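Local coordinates for protein phosphosugar isomerase (Escherichia coli O6:H1, PDB 5UQI) that binds arabinose-5-phosphate in its sugar isomerase domain and probably interconverts it with ribulose 5-phosphate as an arabinose-5-phosphate isomerase, at residues 59-64 and 160-165; 47-52 and 94-99. All blocks are in the same frame, centred on the assembly; numbering follows the deposited sequence.

Contact 1 of 2, residues 59-64 and 160-165; sequences RKLAAT and VVLVVG
Leu61 lies against the backbone of the facing helix: its CD2 comes to 3.5 Å from Gly165 C and equally near Gly165 CA. Both methyls meet this glycine, Leu61 CD1 lying 3.9 Å from Gly165 CA, with Val161 O next to it at 4.0 Å from the same CD1. Gly165 has no side chain, and Leu61 packs directly on its main chain. Leu162 CD1 touches two residues of the other helix, Leu61 at CD2 (4.1 Å) and the methylene chain of Lys60, nearest at Lys60 CD (3.5 Å); the side chains of Lys60 and Leu162 cross at about a right angle. Lys60 gets there with CG anti to the backbone N (chi1 -157°) and a bend at chi2. In the alpha-beta-alpha sandwich of the SIS domain, helices 52-67 and 156-175 lie side by side; their short segments run nearly parallel, 12° apart with axes 9.9 Å from each other. No hydrogen bond spans the segments. The amine of Lys60 is instead anchored at its end, NZ donating to Thr64 OG1 at 2.9 Å one turn on and forming a salt bridge with Asp166, which follows Gly165 directly. Behind helix 156-175, Val160 and Val164 pack on helix 3-25, and behind helix 52-67, Ala62 touches Ser72 and Phe74 of strand 72-76.

Contact 2 of 2, residues 47-52 and 94-99; sequences VFIGVG and VILISN. With A5P (arabinose-5-phosphate), chain B.
With CG anti to the carbonyl carbon (chi1 -78°) and chi2 near 90°, Phe48 turns its ring toward Ile95 and Ile97, which share that side of the sheet. Ile95 runs alongside the ring, its CD1 3.8 Å from Phe48 CE2, whereas Ile97 CD1 approaches at the ring edge, near its plane. On the face carrying Val47 and Val94, Ile49 CD1 reaches Val94 CG1 at 3.6 Å. These are neighbouring parallel strands of the five-stranded SIS-domain sheet: Ile49 bonds through N to Ile95 O and through O to Ile97 N, flanking its bridge partner Leu96, the latter bond 2.9 Å and almost straight (171° at the hydrogen), and Ile95 N donates to Val47 O. Beyond the strands the two segments part around the sugar phosphate. Asn99 N donates to O1P of arabinose-5-phosphate at 2.8 Å, and Ser98 OG, also hydrogen-bonded to Gly101 N and Thr103 OG1, donates to O3P at 3.0 Å. Water 1 fits into the split, accepting from Val51 N at 3.0 Å and lying within hydrogen-bonding distance of Ile97 O and O3P. Gly52 CA comes 3.4 Å from the ligand's O2. Lys53 N, Ser54 OG, Ser100 N and Thr103 OG1 also bond the ligand.

How the contacts relate
After helices 3-25 and 32-41, strand 46-50 leads directly into helix 52-67, so the first segments of contacts 2 and 1 are consecutive. Contact 2 closes its loop when strand 93-97 returns beside 46-50; contact 1 closes later, at helix 156-175, after strands 120-124 and 137-140. The segments alternate, so the two loops cross instead of nesting. Contact 2 joins neighbouring strands within the sheet, and contact 1 pairs two helices over one face of it. The layers meet directly: Leu61 CB is 3.8 Å from Phe48 CE2, Leu61 CD1 is 3.9 Å from Ile97 CD1, and Val161 also packs on Ile97.

Contact 1 of 2, residues 59-64 and 160-165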
loop_
_atom_site.group_PDB
_atom_site.type_symbol
_atom_site.label_atom_id
_atom_site.label_comp_id
_atom_site.label_asym_id
_atom_site.label_seq_id
_atom_site.Cartn_x
_atom_site.Cartn_y
_atom_site.Cartn_z
ATOM N N ARG A 59 3.710 -0.060 6.625
ATOM C CA ARG A 59 4.643 0.711 7.510
ATOM C C ARG A 59 5.703 1.410 6.620
ATOM O O ARG A 59 6.017 2.586 6.878
ATOM C CB ARG A 59 5.399 -0.186 8.527
ATOM C CG ARG A 59 4.619 -0.602 9.705
ATOM C CD ARG A 59 5.495 -1.467 10.659
ATOM N NE ARG A 59 4.993 -2.861 10.615
ATOM C CZ ARG A 59 4.348 -3.545 11.574
ATOM N NH1 ARG A 59 4.070 -2.992 12.757
ATOM N NH2 ARG A 59 3.981 -4.826 11.351
ATOM N N LYS A 60 6.289 0.683 5.634
ATOM C CA LYS A 60 7.280 1.296 4.759
ATOM C C LYS A 60 6.660 2.462 4.000
ATOM O O LYS A 60 7.270 3.560 3.973
ATOM C CB LYS A 60 7.785 0.236 3.764
ATOM C CG LYS A 60 9.187 0.585 3.209
ATOM C CD LYS A 60 9.174 1.724 2.154
ATOM C CE LYS A 60 10.504 1.782 1.400
ATOM N NZ LYS A 60 10.342 2.849 0.321
ATOM N N LEU A 61 5.455 2.256 3.441
ATOM C CA LEU A 61 4.878 3.321 2.635
ATOM C C LEU A 61 4.502 4.546 3.482
ATOM O O LEU A 61 4.689 5.690 3.023
ATOM C CB LEU A 61 3.612 2.778 1.917
ATOM C CG LEU A 61 3.976 1.708 0.873
ATOM C CD1 LEU A 61 2.646 1.288 0.196
ATOM C CD2 LEU A 61 4.921 2.309 -0.227
ATOM N N ALA A 62 3.994 4.343 4.707
ATOM C CA ALA A 62 3.733 5.539 5.574
ATOM C C ALA A 62 5.016 6.309 5.787
ATOM O O ALA A 62 4.983 7.540 5.739
ATOM C CB ALA A 62 3.146 5.051 6.934
ATOM N N ALA A 63 6.122 5.594 6.043
ATOM C CA ALA A 63 7.368 6.279 6.318
ATOM C C ALA A 63 7.863 7.004 5.050
ATOM O O ALA A 63 8.324 8.132 5.140
ATOM C CB ALA A 63 8.405 5.266 6.845
ATOM N N THR A 64 7.705 6.362 3.895
ATOM C CA THR A 64 8.168 6.971 2.605
ATOM C C THR A 64 7.294 8.193 2.260
ATOM O O THR A 64 7.821 9.236 1.858
ATOM C CB THR A 64 8.135 5.881 1.542
ATOM O OG1 THR A 64 9.346 5.109 1.803
ATOM C CG2 THR A 64 8.339 6.477 0.163
ATOM N N VAL A 160 5.166 -5.785 -5.324
ATOM C CA VAL A 160 4.469 -4.918 -6.261
ATOM C C VAL A 160 3.816 -3.713 -5.555
ATOM O O VAL A 160 3.838 -2.563 -6.057
ATOM C CB VAL A 160 3.384 -5.726 -7.010
ATOM C CG1 VAL A 160 2.585 -4.800 -7.866
ATOM C CG2 VAL A 160 4.082 -6.743 -7.918
ATOM N N VAL A 161 3.150 -3.972 -4.419
ATOM C CA VAL A 161 2.514 -2.910 -3.663
ATOM C C VAL A 161 3.577 -1.882 -3.182
ATOM O O VAL A 161 3.317 -0.666 -3.215
ATOM C CB VAL A 161 1.719 -3.466 -2.465
ATOM C CG1 VAL A 161 1.097 -2.298 -1.722
ATOM C CG2 VAL A 161 0.601 -4.290 -3.035
ATOM N N LEU A 162 4.759 -2.375 -2.804
ATOM C CA LEU A 162 5.806 -1.418 -2.389
ATOM C C LEU A 162 6.222 -0.525 -3.549
ATOM O O LEU A 162 6.336 0.683 -3.386
ATOM C CB LEU A 162 7.048 -2.193 -1.875
ATOM C CG LEU A 162 8.277 -1.333 -1.519
ATOM C CD1 LEU A 162 7.967 -0.356 -0.391
ATOM C CD2 LEU A 162 9.382 -2.288 -1.095
ATOM N N VAL A 163 6.419 -1.127 -4.726
ATOM C CA VAL A 163 6.842 -0.311 -5.875
ATOM C C VAL A 163 5.766 0.696 -6.281
ATOM O O VAL A 163 6.059 1.884 -6.490
ATOM C CB VAL A 163 7.204 -1.239 -7.055
ATOM C CG1 VAL A 163 7.523 -0.438 -8.308
ATOM C CG2 VAL A 163 8.443 -2.058 -6.683
ATOM N N VAL A 164 4.508 0.223 -6.308
ATOM C CA VAL A 164 3.394 1.118 -6.625
ATOM C C VAL A 164 3.303 2.285 -5.615
ATOM O O VAL A 164 3.230 3.470 -5.973
ATOM C CB VAL A 164 2.068 0.315 -6.643
ATOM C CG1 VAL A 164 0.880 1.259 -6.553
ATOM C CG2 VAL A 164 2.011 -0.577 -7.890
ATOM N N GLY A 165 3.335 1.939 -4.316
ATOM C CA GLY A 165 3.210 2.968 -3.259
ATOM C C GLY A 165 4.383 3.952 -3.281
ATOM O O GLY A 165 4.193 5.145 -3.052
#

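Contact 2 of 2, residues 47-52 and 94-99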
loop_
_atom_site.group_PDB
_atom_site.type_symbol
_atom_site.label_atom_id
_atom_site.label_comp_id
_atom_site.label_asym_id
_atom_site.label_seq_id
_atom_site.Cartn_x
_atom_site.Cartn_y
_atom_site.Cartn_z
ATOM N N VAL A 47 -3.377 7.729 6.552
ATOM C CA VAL A 47 -3.189 6.655 7.569
ATOM C C VAL A 47 -3.234 5.356 6.834
ATOM O O VAL A 47 -4.229 5.020 6.175
ATOM C CB VAL A 47 -4.284 6.704 8.620
ATOM C CG1 VAL A 47 -4.101 5.554 9.616
ATOM C CG2 VAL A 47 -4.295 8.051 9.318
ATOM N N PHE A 48 -2.126 4.596 6.913
ATOM C CA PHE A 48 -2.073 3.288 6.250
ATOM C C PHE A 48 -2.429 2.209 7.261
ATOM O O PHE A 48 -1.935 2.242 8.405
ATOM C CB PHE A 48 -0.636 2.988 5.742
ATOM C CG PHE A 48 -0.266 3.700 4.488
ATOM C CD1 PHE A 48 0.273 4.987 4.541
ATOM C CD2 PHE A 48 -0.398 3.020 3.244
ATOM C CE1 PHE A 48 0.628 5.658 3.333
ATOM C CE2 PHE A 48 -0.029 3.683 2.046
ATOM C CZ PHE A 48 0.530 4.960 2.109
ATOM N N ILE A 49 -3.250 1.242 6.819
ATOM C CA ILE A 49 -3.656 0.159 7.725
ATOM C C ILE A 49 -3.426 -1.150 6.987
ATOM O O ILE A 49 -3.797 -1.331 5.799
ATOM C CB ILE A 49 -5.198 0.271 8.069
ATOM C CG1 ILE A 49 -5.446 1.583 8.800
ATOM C CG2 ILE A 49 -5.610 -0.952 8.903
ATOM C CD1 ILE A 49 -6.928 1.759 9.249
ATOM N N GLY A 50 -2.832 -2.133 7.699
ATOM C CA GLY A 50 -2.575 -3.477 7.128
ATOM C C GLY A 50 -2.223 -4.407 8.269
ATOM O O GLY A 50 -2.051 -3.968 9.414
ATOM N N VAL A 51 -2.172 -5.693 7.915
ATOM C CA VAL A 51 -1.652 -6.718 8.850
ATOM C C VAL A 51 -0.770 -7.672 8.066
ATOM O O VAL A 51 -0.758 -7.634 6.816
ATOM C CB VAL A 51 -2.781 -7.543 9.548
ATOM C CG1 VAL A 51 -3.715 -6.612 10.402
ATOM C CG2 VAL A 51 -3.545 -8.421 8.566
ATOM N N GLY A 52 0.009 -8.500 8.769
ATOM C CA GLY A 52 0.886 -9.432 8.001
ATOM C C GLY A 52 1.905 -8.708 7.131
ATOM O O GLY A 52 2.339 -7.630 7.458
ATOM N N VAL A 94 -7.650 7.339 4.705
ATOM C CA VAL A 94 -7.201 5.987 5.136
ATOM C C VAL A 94 -6.926 5.158 3.901
ATOM O O VAL A 94 -7.793 5.058 2.987
ATOM C CB VAL A 94 -8.255 5.323 6.071
ATOM C CG1 VAL A 94 -7.790 3.944 6.491
ATOM C CG2 VAL A 94 -8.531 6.169 7.291
ATOM N N ILE A 95 -5.733 4.526 3.841
ATOM C CA ILE A 95 -5.452 3.569 2.795
ATOM C C ILE A 95 -5.364 2.218 3.465
ATOM O O ILE A 95 -4.501 2.005 4.330
ATOM C CB ILE A 95 -4.112 3.861 2.062
ATOM C CG1 ILE A 95 -4.187 5.237 1.348
ATOM C CG2 ILE A 95 -3.760 2.758 1.117
ATOM C CD1 ILE A 95 -2.885 5.679 0.646
ATOM N N LEU A 96 -6.227 1.292 3.094
ATOM C CA LEU A 96 -6.179 -0.043 3.674
ATOM C C LEU A 96 -5.576 -1.003 2.654
ATOM O O LEU A 96 -6.017 -1.085 1.497
ATOM C CB LEU A 96 -7.591 -0.549 4.009
ATOM C CG LEU A 96 -8.279 0.356 5.041
ATOM C CD1 LEU A 96 -9.344 1.281 4.388
ATOM C CD2 LEU A 96 -8.881 -0.449 6.190
ATOM N N ILE A 97 -4.529 -1.744 3.040
ATOM C CA ILE A 97 -3.795 -2.624 2.132
ATOM C C ILE A 97 -4.063 -4.051 2.480
ATOM O O ILE A 97 -3.861 -4.475 3.626
ATOM C CB ILE A 97 -2.245 -2.337 2.193
ATOM C CG1 ILE A 97 -1.965 -0.894 1.802
ATOM C CG2 ILE A 97 -1.550 -3.346 1.245
ATOM C CD1 ILE A 97 -0.437 -0.599 1.771
ATOM N N SER A 98 -4.599 -4.788 1.518
ATOM C CA SER A 98 -4.825 -6.220 1.698
ATOM C C SER A 98 -4.782 -6.882 0.319
ATOM O O SER A 98 -5.582 -6.537 -0.556
ATOM C CB SER A 98 -6.222 -6.461 2.307
ATOM O OG SER A 98 -6.595 -7.848 2.283
ATOM N N ASN A 99 -3.853 -7.807 0.114
ATOM C CA ASN A 99 -3.723 -8.363 -1.235
ATOM C C ASN A 99 -5.040 -9.060 -1.646
ATOM O O ASN A 99 -5.598 -8.789 -2.737
ATOM C CB ASN A 99 -2.507 -9.281 -1.325
ATOM C CG ASN A 99 -2.390 -9.944 -2.708
ATOM O OD1 ASN A 99 -2.440 -11.165 -2.799
ATOM N ND2 ASN A 99 -2.319 -9.150 -3.769
HETATM C C1 A5P B . 0.501 -13.851 5.153
HETATM O O1 A5P B . 1.094 -14.101 4.189
HETATM C C2 A5P B . 0.527 -12.459 5.593
HETATM O O2 A5P B . 1.799 -11.951 5.842
HETATM C C3 A5P B . -0.248 -11.788 4.543
HETATM O O3 A5P B . 0.325 -10.556 4.088
HETATM C C4 A5P B . -1.452 -11.654 5.440
HETATM O O4 A5P B . -2.114 -12.902 5.553
HETATM C C5 A5P B . -2.413 -10.607 4.967
HETATM O O5 A5P B . -2.929 -11.003 3.752
HETATM P P A5P B . -3.581 -9.827 2.891
HETATM O O1P A5P B . -2.472 -9.003 2.211
HETATM O O2P A5P B . -4.448 -10.667 1.813
HETATM O O3P A5P B . -4.305 -8.967 3.797
HETATM O O HOH W 1 -3.589 -6.476 5.425
#